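Local coordinates for protein 2-hydroxyisobutyryl-CoA synthetase (Aquincola tertiaricarbonis, PDB 6HDY) that belongs to the ANL superfamily of AMP-binding enzymes, with a large AMP-binding domain and a smaller C-terminal domain, at residues P66-R69 against R70-E74; C58-A61 against W62-P66; A105-P109 against F110-V114; C299-I303 against I304-V308. One frame throughout, in Å; residues are numbered along the deposited sequence.

Contact 1: residues P66-R69 against R70-E74. With SO4 (sulfate ion), chain D.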
loop_
_atom_site.group_PDB
_atom_site.type_symbol
_atom_site.label_atom_id
_atom_site.label_comp_id
_atom_site.label_asym_id
_atom_site.label_seq_id
_atom_site.Cartn_x
_atom_site.Cartn_y
_atom_site.Cartn_z
ATOM N N PRO A 66 11.217 25.890 -15.882
ATOM C CA PRO A 66 11.623 27.267 -15.545
ATOM C C PRO A 66 12.357 27.342 -14.202
ATOM O O PRO A 66 13.070 28.303 -13.975
ATOM C CB PRO A 66 10.298 28.053 -15.556
ATOM C CG PRO A 66 9.321 27.173 -16.258
ATOM C CD PRO A 66 9.746 25.773 -15.946
ATOM N N PHE A 67 12.219 26.312 -13.339
ATOM C CA PHE A 67 12.922 26.213 -12.059
ATOM C C PHE A 67 14.412 26.140 -12.329
ATOM O O PHE A 67 15.168 26.887 -11.712
ATOM C CB PHE A 67 12.463 24.966 -11.264
ATOM C CG PHE A 67 13.344 24.616 -10.085
ATOM C CD1 PHE A 67 13.242 25.315 -8.889
ATOM C CD2 PHE A 67 14.303 23.614 -10.186
ATOM C CE1 PHE A 67 14.090 25.023 -7.813
ATOM C CE2 PHE A 67 15.141 23.320 -9.109
ATOM C CZ PHE A 67 15.024 24.026 -7.929
ATOM N N TYR A 68 14.837 25.221 -13.232
ATOM C CA TYR A 68 16.227 25.076 -13.629
ATOM C C TYR A 68 16.702 26.252 -14.466
ATOM O O TYR A 68 17.804 26.728 -14.233
ATOM C CB TYR A 68 16.474 23.749 -14.350
ATOM C CG TYR A 68 16.447 22.577 -13.403
ATOM C CD1 TYR A 68 17.440 22.412 -12.437
ATOM C CD2 TYR A 68 15.427 21.634 -13.459
ATOM C CE1 TYR A 68 17.396 21.359 -11.530
ATOM C CE2 TYR A 68 15.389 20.558 -12.572
ATOM C CZ TYR A 68 16.382 20.421 -11.615
ATOM O OH TYR A 68 16.353 19.372 -10.735
ATOM N N ARG A 69 15.876 26.754 -15.396
ATOM C CA ARG A 69 16.222 27.930 -16.218
ATOM C C ARG A 69 16.551 29.150 -15.319
ATOM O O ARG A 69 17.595 29.769 -15.518
ATOM C CB ARG A 69 15.119 28.240 -17.258
ATOM C CG ARG A 69 15.349 29.506 -18.088
ATOM C CD ARG A 69 16.091 29.293 -19.405
ATOM N NE ARG A 69 15.344 28.427 -20.318
ATOM C CZ ARG A 69 14.554 28.849 -21.301
ATOM N NH1 ARG A 69 14.442 30.148 -21.565
ATOM N NH2 ARG A 69 13.885 27.977 -22.040
ATOM N N ARG A 70 15.707 29.422 -14.285
ATOM C CA ARG A 70 15.891 30.519 -13.320
ATOM C C ARG A 70 17.099 30.314 -12.417
ATOM O O ARG A 70 17.875 31.253 -12.220
ATOM C CB ARG A 70 14.643 30.705 -12.445
ATOM C CG ARG A 70 13.594 31.630 -13.048
ATOM C CD ARG A 70 12.442 31.858 -12.079
ATOM N NE ARG A 70 11.760 30.608 -11.719
ATOM C CZ ARG A 70 10.714 30.109 -12.372
ATOM N NH1 ARG A 70 10.208 30.750 -13.421
ATOM N NH2 ARG A 70 10.165 28.967 -11.982
ATOM N N LYS A 71 17.248 29.099 -11.863
ATOM C CA LYS A 71 18.318 28.737 -10.933
ATOM C C LYS A 71 19.673 28.807 -11.598
ATOM O O LYS A 71 20.602 29.379 -11.027
ATOM C CB LYS A 71 18.086 27.339 -10.316
ATOM C CG LYS A 71 18.938 27.095 -9.082
ATOM C CD LYS A 71 18.947 25.639 -8.633
ATOM C CE LYS A 71 19.157 25.485 -7.138
ATOM N NZ LYS A 71 20.187 26.424 -6.593
ATOM N N TRP A 72 19.781 28.226 -12.804
ATOM C CA TRP A 72 21.024 28.202 -13.573
ATOM C C TRP A 72 21.448 29.565 -14.025
ATOM O O TRP A 72 22.637 29.874 -13.912
ATOM C CB TRP A 72 20.955 27.214 -14.734
ATOM C CG TRP A 72 20.827 25.791 -14.280
ATOM C CD1 TRP A 72 21.000 25.306 -13.012
ATOM C CD2 TRP A 72 20.455 24.673 -15.089
ATOM N NE1 TRP A 72 20.805 23.952 -12.997
ATOM C CE2 TRP A 72 20.443 23.538 -14.255
ATOM C CE3 TRP A 72 20.136 24.519 -16.448
ATOM C CZ2 TRP A 72 20.152 22.257 -14.740
ATOM C CZ3 TRP A 72 19.803 23.258 -16.916
ATOM C CH2 TRP A 72 19.828 22.144 -16.074
ATOM N N GLU A 73 20.492 30.403 -14.478
ATOM C CA GLU A 73 20.777 31.784 -14.912
ATOM C C GLU A 73 21.361 32.606 -13.745
ATOM O O GLU A 73 22.318 33.357 -13.944
ATOM C CB GLU A 73 19.513 32.460 -15.468
ATOM C CG GLU A 73 19.156 32.079 -16.901
ATOM C CD GLU A 73 17.801 32.561 -17.395
ATOM O OE1 GLU A 73 17.495 32.348 -18.592
ATOM O OE2 GLU A 73 17.041 33.146 -16.589
ATOM N N GLU A 74 20.812 32.406 -12.527
ATOM C CA GLU A 74 21.228 33.043 -11.277
ATOM C C GLU A 74 22.680 32.667 -10.899
ATOM O O GLU A 74 23.424 33.541 -10.435
ATOM C CB GLU A 74 20.226 32.687 -10.146
ATOM C CG GLU A 74 20.491 33.313 -8.778
ATOM C CD GLU A 74 20.652 34.823 -8.740
ATOM O OE1 GLU A 74 19.626 35.536 -8.821
ATOM O OE2 GLU A 74 21.809 35.290 -8.626
HETATM S S SO4 D . 10.879 28.617 -8.358
HETATM O O1 SO4 D . 10.151 27.714 -9.282
HETATM O O2 SO4 D . 9.946 29.510 -7.654
HETATM O O3 SO4 D . 11.839 29.414 -9.148
HETATM O O4 SO4 D . 11.635 27.868 -7.333
#
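The indole of Trp-72 has Tyr-68 O over one face, 3.1 Å above the plane and displaced toward the rim. Over its six-membered ring stands Tyr-68 CB, 3.9 Å from the centroid and 7° off the normal, a CH-pi contact. The Tyr-68 ring itself meets the indole obliquely, with the planes at 42° and Tyr-68 CD1 3.6 Å from Trp-72 CZ2. Trp-72 keeps CG beside its own backbone N (chi1 -65°), which lays the indole back over the Tyr-68 carbonyl. Phe-67 CD2 lies over the centre of one face of the Tyr-68 ring, 3.8 Å above its plane.

The guanidinium of Arg-70 is another flat group. Pro-66 O sits over the centre of one face, while a sulfate ion lies at the edge. Arg-70 NE bonds sulfate O3 at 2.8 Å, and Arg-70 NH2 bonds sulfate O1 at 3.0 Å. The sulfate probably comes from the crystallisation liquor. Arg-70 NH2 also forms a salt bridge with Asp-112. At the edge of the Phe-67 ring, CD1 comes within 3.4 Å of sulfate O4.

Four i to i+4 backbone hydrogen bonds, from Arg-70 N to Pro-66 O through Glu-73 N to Arg-69 O, run along helix 66-74. Tyr-68 and Trp-72 face helix 43-64, where they touch Ala-61. Phe-67 lies against Leu-100 and Ser-103 of helix 97-106, and Ser-103 OG also holds the sulfate.

Contact 2: residues C58-A61 against W62-P66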
loop_
_atom_site.group_PDB
_atom_site.type_symbol
_atom_site.label_atom_id
_atom_site.label_comp_id
_atom_site.label_asym_id
_atom_site.label_seq_id
_atom_site.Cartn_x
_atom_site.Cartn_y
_atom_site.Cartn_z
ATOM N N CYS A 58 20.439 18.352 -19.122
ATOM C CA CYS A 58 20.519 19.785 -18.863
ATOM C C CYS A 58 19.836 20.607 -19.947
ATOM O O CYS A 58 19.236 21.635 -19.638
ATOM C CB CYS A 58 21.967 20.215 -18.646
ATOM S SG CYS A 58 22.616 19.786 -17.013
ATOM N N GLN A 59 19.900 20.144 -21.209
ATOM C CA GLN A 59 19.236 20.796 -22.338
ATOM C C GLN A 59 17.737 20.557 -22.183
ATOM O O GLN A 59 16.936 21.476 -22.365
ATOM C CB GLN A 59 19.729 20.214 -23.670
ATOM C CG GLN A 59 21.082 20.757 -24.123
ATOM C CD GLN A 59 21.848 19.823 -25.044
ATOM O OE1 GLN A 59 21.276 19.006 -25.780
ATOM N NE2 GLN A 59 23.171 19.953 -25.051
ATOM N N TYR A 60 17.365 19.328 -21.782
ATOM C CA TYR A 60 15.968 18.965 -21.563
ATOM C C TYR A 60 15.359 19.828 -20.448
ATOM O O TYR A 60 14.279 20.352 -20.637
ATOM C CB TYR A 60 15.813 17.447 -21.316
ATOM C CG TYR A 60 14.404 17.052 -20.900
ATOM C CD1 TYR A 60 13.403 16.847 -21.852
ATOM C CD2 TYR A 60 14.065 16.909 -19.555
ATOM C CE1 TYR A 60 12.113 16.484 -21.473
ATOM C CE2 TYR A 60 12.770 16.579 -19.168
ATOM C CZ TYR A 60 11.798 16.367 -20.130
ATOM O OH TYR A 60 10.516 16.075 -19.734
ATOM N N ALA A 61 16.076 20.012 -19.320
ATOM C CA ALA A 61 15.602 20.802 -18.173
ATOM C C ALA A 61 15.512 22.288 -18.504
ATOM O O ALA A 61 14.556 22.944 -18.120
ATOM C CB ALA A 61 16.497 20.572 -16.973
ATOM N N TRP A 62 16.486 22.813 -19.258
ATOM C CA TRP A 62 16.497 24.211 -19.713
ATOM C C TRP A 62 15.270 24.516 -20.559
ATOM O O TRP A 62 14.725 25.619 -20.491
ATOM C CB TRP A 62 17.744 24.449 -20.554
ATOM C CG TRP A 62 17.935 25.848 -21.044
ATOM C CD1 TRP A 62 17.598 26.343 -22.273
ATOM C CD2 TRP A 62 18.638 26.894 -20.367
ATOM N NE1 TRP A 62 18.031 27.644 -22.396
ATOM C CE2 TRP A 62 18.699 28.000 -21.251
ATOM C CE3 TRP A 62 19.218 27.011 -19.089
ATOM C CZ2 TRP A 62 19.319 29.208 -20.899
ATOM C CZ3 TRP A 62 19.822 28.209 -18.737
ATOM C CH2 TRP A 62 19.868 29.292 -19.634
ATOM N N GLU A 63 14.847 23.534 -21.360
ATOM C CA GLU A 63 13.701 23.648 -22.258
ATOM C C GLU A 63 12.356 23.526 -21.561
ATOM O O GLU A 63 11.420 24.207 -21.973
ATOM C CB GLU A 63 13.796 22.570 -23.359
ATOM C CG GLU A 63 13.141 22.946 -24.677
ATOM C CD GLU A 63 13.773 24.133 -25.374
ATOM O OE1 GLU A 63 15.014 24.291 -25.289
ATOM O OE2 GLU A 63 13.019 24.917 -25.997
ATOM N N HIS A 64 12.234 22.638 -20.542
ATOM C CA HIS A 64 10.939 22.337 -19.925
ATOM C C HIS A 64 10.746 22.769 -18.473
ATOM O O HIS A 64 9.619 22.784 -17.989
ATOM C CB HIS A 64 10.683 20.832 -20.051
ATOM C CG HIS A 64 10.543 20.391 -21.473
ATOM N ND1 HIS A 64 11.492 19.591 -22.073
ATOM C CD2 HIS A 64 9.606 20.712 -22.388
ATOM C CE1 HIS A 64 11.088 19.429 -23.324
ATOM N NE2 HIS A 64 9.957 20.076 -23.554
ATOM N N ALA A 65 11.818 23.128 -17.783
ATOM C CA ALA A 65 11.745 23.515 -16.376
ATOM C C ALA A 65 12.167 24.961 -16.116
ATOM O O ALA A 65 13.364 25.236 -16.033
ATOM C CB ALA A 65 12.567 22.561 -15.521
ATOM N N PRO A 66 11.217 25.890 -15.882
ATOM C CA PRO A 66 11.623 27.267 -15.545
ATOM C C PRO A 66 12.357 27.342 -14.202
ATOM O O PRO A 66 13.070 28.303 -13.975
ATOM C CB PRO A 66 10.298 28.053 -15.556
ATOM C CG PRO A 66 9.321 27.173 -16.258
ATOM C CD PRO A 66 9.746 25.773 -15.946
#
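Tyr-60 and His-64 meet one turn apart at the end of helix 43-64. The imidazole brings ND1 over one face of the phenol ring, 3.2 Å from Tyr-60 CE1. The rings meet obliquely, their planes 50° apart. With chi1 at 172° the Tyr-60 phenol swings clear of its own N and lies along the helix beside His-64. Tyr-60 O accepts a bond from His-64 N at 3.1 Å and a weak one from His-64 ND1 at 3.2 Å.

The tight part is the last turn round Ala-61. Ala-65 N bonds Ala-61 O at 2.8 Å, and Ala-65 CB lies 3.3 Å from the same oxygen. Ala-61 and Ala-65 are buried. The solvent side is looser: Gln-59 and Glu-63 are exposed and meet mainly through the backbone bond from Glu-63 N to Gln-59 O.

Ala-65 leaves the helical conformation and takes the N-cap position of the next helix, so the two helices are joined by a single-residue link. Cys-58 and Trp-62 pack against Trp-72 of helix 66-74. Tyr-60 points instead to the loops, with its OH bonded to Thr-333 O and its ring edge-to-face with Phe-17.

Contact 3: residues A105-P109 against F110-V114; sequences AAHPP and FGDYV
His-107 lies flat against the carboxylate of Asp-112. The two planes are only 12° apart and overlap, which makes the pair a face-on stack. Asp-112 OD2 stands over the centre of the imidazole, 3.3 Å above its plane. It comes 3.3 Å from His-107 NE2, but the angle is too poor for a hydrogen bond. The stronger partner of Asp-112 OD2 is Arg-70, which would probably keep the carboxylate charged. A bound sulfate lies about 3 Å from the nearest His-107 side-chain atom.

Behind this pair the backbone turns back on itself. Gly-111 N bonds His-107 O at 2.8 Å, closing the loop. The peptide bond between Pro-108 and Pro-109 is cis, and the chain makes a cis-proline turn, close to type VIa, over His-107 to Phe-110. Gly-111 takes a positive phi of 89° as the chain leaves the turn.

A second overlap lies within the bend. Pro-109 CG sits over one face of the Phe-110 ring, 3.8 Å from its centroid, in a CH-pi contact.

This bend carries the chain from helix 97-106 toward strand 121-126. Asp-112 and Tyr-113 turn to helix 66-74, Phe-110 packs on Ile-121 and Val-124 of the strand, and Pro-109 touches Met-213 of the second subunit.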
loop_
_atom_site.group_PDB
_atom_site.type_symbol
_atom_site.label_atom_id
_atom_site.label_comp_id
_atom_site.label_asym_id
_atom_site.label_seq_id
_atom_site.Cartn_x
_atom_site.Cartn_y
_atom_site.Cartn_z
ATOM N N ALA A 105 5.327 25.540 -3.713
ATOM C CA ALA A 105 4.434 26.595 -3.182
ATOM C C ALA A 105 4.081 27.644 -4.258
ATOM O O ALA A 105 2.914 28.036 -4.374
ATOM C CB ALA A 105 5.065 27.279 -1.980
ATOM N N ALA A 106 5.077 28.077 -5.066
ATOM C CA ALA A 106 4.835 29.080 -6.108
ATOM C C ALA A 106 4.194 28.474 -7.353
ATOM O O ALA A 106 3.416 29.151 -8.013
ATOM C CB ALA A 106 6.122 29.792 -6.473
ATOM N N HIS A 107 4.495 27.199 -7.671
ATOM C CA HIS A 107 3.922 26.528 -8.849
ATOM C C HIS A 107 3.283 25.195 -8.436
ATOM O O HIS A 107 3.820 24.122 -8.714
ATOM C CB HIS A 107 4.965 26.400 -9.976
ATOM C CG HIS A 107 5.640 27.701 -10.276
ATOM N ND1 HIS A 107 5.022 28.674 -11.048
ATOM C CD2 HIS A 107 6.817 28.186 -9.817
ATOM C CE1 HIS A 107 5.864 29.695 -11.073
ATOM N NE2 HIS A 107 6.965 29.443 -10.355
ATOM N N PRO A 108 2.127 25.259 -7.728
ATOM C CA PRO A 108 1.501 24.024 -7.259
ATOM C C PRO A 108 0.836 23.179 -8.347
ATOM O O PRO A 108 0.396 23.718 -9.351
ATOM C CB PRO A 108 0.497 24.529 -6.217
ATOM C CG PRO A 108 0.132 25.878 -6.656
ATOM C CD PRO A 108 1.334 26.450 -7.334
ATOM N N PRO A 109 0.721 21.851 -8.167
ATOM C CA PRO A 109 1.200 21.050 -7.033
ATOM C C PRO A 109 2.628 20.506 -7.122
ATOM O O PRO A 109 3.200 20.181 -6.076
ATOM C CB PRO A 109 0.181 19.915 -6.984
ATOM C CG PRO A 109 -0.248 19.712 -8.417
ATOM C CD PRO A 109 0.015 21.012 -9.156
ATOM N N PHE A 110 3.193 20.358 -8.335
ATOM C CA PHE A 110 4.491 19.686 -8.523
ATOM C C PHE A 110 5.729 20.575 -8.703
ATOM O O PHE A 110 6.842 20.048 -8.777
ATOM C CB PHE A 110 4.393 18.694 -9.693
ATOM C CG PHE A 110 3.264 17.719 -9.487
ATOM C CD1 PHE A 110 3.200 16.931 -8.336
ATOM C CD2 PHE A 110 2.211 17.648 -10.396
ATOM C CE1 PHE A 110 2.112 16.085 -8.108
ATOM C CE2 PHE A 110 1.138 16.774 -10.176
ATOM C CZ PHE A 110 1.112 15.980 -9.046
ATOM N N GLY A 111 5.548 21.887 -8.745
ATOM C CA GLY A 111 6.677 22.794 -8.911
ATOM C C GLY A 111 7.019 23.105 -10.353
ATOM O O GLY A 111 6.474 22.508 -11.293
ATOM N N ASP A 112 7.961 24.032 -10.530
ATOM C CA ASP A 112 8.359 24.428 -11.865
ATOM C C ASP A 112 9.486 23.564 -12.444
ATOM O O ASP A 112 10.084 23.925 -13.462
ATOM C CB ASP A 112 8.662 25.919 -11.939
ATOM C CG ASP A 112 7.699 26.607 -12.875
ATOM O OD1 ASP A 112 6.776 25.919 -13.401
ATOM O OD2 ASP A 112 7.871 27.821 -13.112
ATOM N N TYR A 113 9.696 22.390 -11.852
ATOM C CA TYR A 113 10.666 21.409 -12.308
ATOM C C TYR A 113 9.975 20.110 -12.759
ATOM O O TYR A 113 10.668 19.134 -13.023
ATOM C CB TYR A 113 11.744 21.152 -11.233
ATOM C CG TYR A 113 11.181 20.706 -9.906
ATOM C CD1 TYR A 113 10.661 21.631 -9.002
ATOM C CD2 TYR A 113 11.135 19.357 -9.563
ATOM C CE1 TYR A 113 10.089 21.226 -7.802
ATOM C CE2 TYR A 113 10.585 18.939 -8.349
ATOM C CZ TYR A 113 10.034 19.880 -7.486
ATOM O OH TYR A 113 9.509 19.517 -6.275
ATOM N N VAL A 114 8.626 20.109 -12.887
ATOM C CA VAL A 114 7.860 18.924 -13.291
ATOM C C VAL A 114 8.239 18.425 -14.721
ATOM O O VAL A 114 8.367 17.221 -14.917
ATOM C CB VAL A 114 6.338 19.097 -13.095
ATOM C CG1 VAL A 114 5.745 20.164 -14.027
ATOM C CG2 VAL A 114 5.612 17.769 -13.239
#

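Contact 4: residues C299-I303 against I304-V308; sequences CWQDI and IYTEV
Gln-301 turns its side-chain amide onto the backbone of Thr-306 and bonds it twice. Gln-301 OE1 accepts from Thr-306 N at 2.9 Å. Gln-301 NE2 gives one of its hydrogens to Thr-306 O at 3.0 Å, nearly straight at 168° and on a lone pair in the carbonyl plane. The two bonds fix the rotation of the amide and give OE1 and one N-H of this buried group a partner. The side chain reaches the strand by bending at chi2 (-60°).

Beside the amide lie the Tyr-305 ring, with CD1 3.5 Å from Gln-301 NE2, and, on the other side, Cys-299, whose SG meets Thr-306 CG2 at 4.0 Å.

A type I beta turn over Trp-300 to Ile-303 probably positions the glutamine. Ile-303 N bonds Trp-300 O, and Ile-304 N adds a weak bond to the same oxygen. Asp-302 faces away; its OD1 is hydrogen-bonded to Tyr-359 OH and its OD2 makes salt bridges to Arg-38 and Arg-153. Further out, Tyr-305 and Glu-307 pair with strand 322-329.

Trp-300 also centres an inverse gamma turn. The whole is a tight turn into strand 304-310 of the antiparallel sheet, its glutamine amide pairing like a neighbouring backbone.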
loop_
_atom_site.group_PDB
_atom_site.type_symbol
_atom_site.label_atom_id
_atom_site.label_comp_id
_atom_site.label_asym_id
_atom_site.label_seq_id
_atom_site.Cartn_x
_atom_site.Cartn_y
_atom_site.Cartn_z
ATOM N N CYS A 299 27.624 2.600 -6.708
ATOM C CA CYS A 299 26.978 3.755 -7.324
ATOM C C CYS A 299 26.743 3.374 -8.766
ATOM O O CYS A 299 27.679 3.426 -9.555
ATOM C CB CYS A 299 27.860 5.000 -7.224
ATOM S SG CYS A 299 28.297 5.468 -5.536
ATOM N N TRP A 300 25.510 2.976 -9.113
ATOM C CA TRP A 300 25.128 2.598 -10.474
ATOM C C TRP A 300 25.011 3.882 -11.310
ATOM O O TRP A 300 23.923 4.397 -11.546
ATOM C CB TRP A 300 23.839 1.775 -10.451
ATOM C CG TRP A 300 23.954 0.485 -9.696
ATOM C CD1 TRP A 300 24.164 0.334 -8.358
ATOM C CD2 TRP A 300 23.767 -0.837 -10.226
ATOM N NE1 TRP A 300 24.173 -1.001 -8.027
ATOM C CE2 TRP A 300 23.915 -1.744 -9.149
ATOM C CE3 TRP A 300 23.474 -1.346 -11.509
ATOM C CZ2 TRP A 300 23.787 -3.139 -9.313
ATOM C CZ3 TRP A 300 23.357 -2.722 -11.671
ATOM C CH2 TRP A 300 23.509 -3.602 -10.585
ATOM N N GLN A 301 26.192 4.399 -11.710
ATOM C CA GLN A 301 26.450 5.678 -12.369
ATOM C C GLN A 301 25.673 5.966 -13.657
ATOM O O GLN A 301 25.376 7.135 -13.921
ATOM C CB GLN A 301 27.957 5.840 -12.618
ATOM C CG GLN A 301 28.793 6.000 -11.335
ATOM C CD GLN A 301 28.425 7.206 -10.491
ATOM O OE1 GLN A 301 27.385 7.242 -9.815
ATOM N NE2 GLN A 301 29.299 8.195 -10.459
ATOM N N ASP A 302 25.390 4.935 -14.474
ATOM C CA ASP A 302 24.640 5.088 -15.731
ATOM C C ASP A 302 23.115 5.136 -15.522
ATOM O O ASP A 302 22.362 5.311 -16.500
ATOM C CB ASP A 302 25.039 4.018 -16.756
ATOM C CG ASP A 302 24.956 2.623 -16.195
ATOM O OD1 ASP A 302 25.873 2.237 -15.435
ATOM O OD2 ASP A 302 23.955 1.930 -16.477
ATOM N N ILE A 303 22.657 4.971 -14.263
ATOM C CA ILE A 303 21.238 5.086 -13.898
ATOM C C ILE A 303 21.022 6.511 -13.324
ATOM O O ILE A 303 20.191 7.249 -13.829
ATOM C CB ILE A 303 20.750 3.943 -12.943
ATOM C CG1 ILE A 303 20.797 2.560 -13.662
ATOM C CG2 ILE A 303 19.317 4.257 -12.417
ATOM C CD1 ILE A 303 20.523 1.306 -12.814
ATOM N N ILE A 304 21.815 6.889 -12.304
ATOM C CA ILE A 304 21.869 8.199 -11.651
ATOM C C ILE A 304 23.353 8.469 -11.386
ATOM O O ILE A 304 24.055 7.603 -10.863
ATOM C CB ILE A 304 21.012 8.262 -10.333
ATOM C CG1 ILE A 304 19.508 8.353 -10.657
ATOM C CG2 ILE A 304 21.469 9.393 -9.341
ATOM C CD1 ILE A 304 18.598 8.040 -9.491
ATOM N N TYR A 305 23.812 9.675 -11.727
ATOM C CA TYR A 305 25.190 10.095 -11.515
ATOM C C TYR A 305 25.399 10.588 -10.077
ATOM O O TYR A 305 24.899 11.651 -9.697
ATOM C CB TYR A 305 25.588 11.148 -12.578
ATOM C CG TYR A 305 27.002 11.668 -12.450
ATOM C CD1 TYR A 305 28.092 10.792 -12.396
ATOM C CD2 TYR A 305 27.258 13.034 -12.390
ATOM C CE1 TYR A 305 29.395 11.268 -12.271
ATOM C CE2 TYR A 305 28.560 13.521 -12.279
ATOM C CZ TYR A 305 29.625 12.636 -12.229
ATOM O OH TYR A 305 30.900 13.127 -12.125
ATOM N N THR A 306 26.094 9.779 -9.264
ATOM C CA THR A 306 26.394 10.111 -7.868
ATOM C C THR A 306 27.768 10.820 -7.787
ATOM O O THR A 306 28.762 10.348 -8.368
ATOM C CB THR A 306 26.356 8.849 -6.962
ATOM O OG1 THR A 306 25.070 8.232 -7.007
ATOM C CG2 THR A 306 26.715 9.153 -5.492
ATOM N N GLU A 307 27.810 11.927 -7.028
ATOM C CA GLU A 307 29.015 12.697 -6.744
ATOM C C GLU A 307 29.159 12.802 -5.228
ATOM O O GLU A 307 28.231 13.250 -4.561
ATOM C CB GLU A 307 28.900 14.107 -7.304
ATOM C CG GLU A 307 28.691 14.215 -8.798
ATOM C CD GLU A 307 28.356 15.633 -9.201
ATOM O OE1 GLU A 307 27.171 16.014 -9.088
ATOM O OE2 GLU A 307 29.291 16.399 -9.520
ATOM N N VAL A 308 30.306 12.415 -4.675
ATOM C CA VAL A 308 30.499 12.560 -3.231
ATOM C C VAL A 308 31.335 13.827 -3.065
ATOM O O VAL A 308 32.486 13.908 -3.509
ATOM C CB VAL A 308 31.010 11.276 -2.542
ATOM C CG1 VAL A 308 31.391 11.520 -1.085
ATOM C CG2 VAL A 308 29.959 10.178 -2.650
#

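How the contacts relate
Contacts 1, 2 and 3 form one cluster on the same side of the chain's centre. Contacts 1 and 2 share Pro-66, and their centres are 9 Å apart. Arg-69 NE of contact 1 reaches Trp-62 O of contact 2 at 2.9 Å, a probable hydrogen bond. Contact 3 joins contact 1 through Phe-67 N and Asp-112 O, 3.2 Å apart, another probable hydrogen bond, and it packs against Ala-65 and Pro-66 of contact 2. Contact 4 stands apart: its nearest atoms are about 9 Å from contact 2, 11 Å from contact 1 and 14 Å from contact 3. Its Ile-304 side chain lies about 10 Å from the bound (3S)-3-hydroxybutanoic acid.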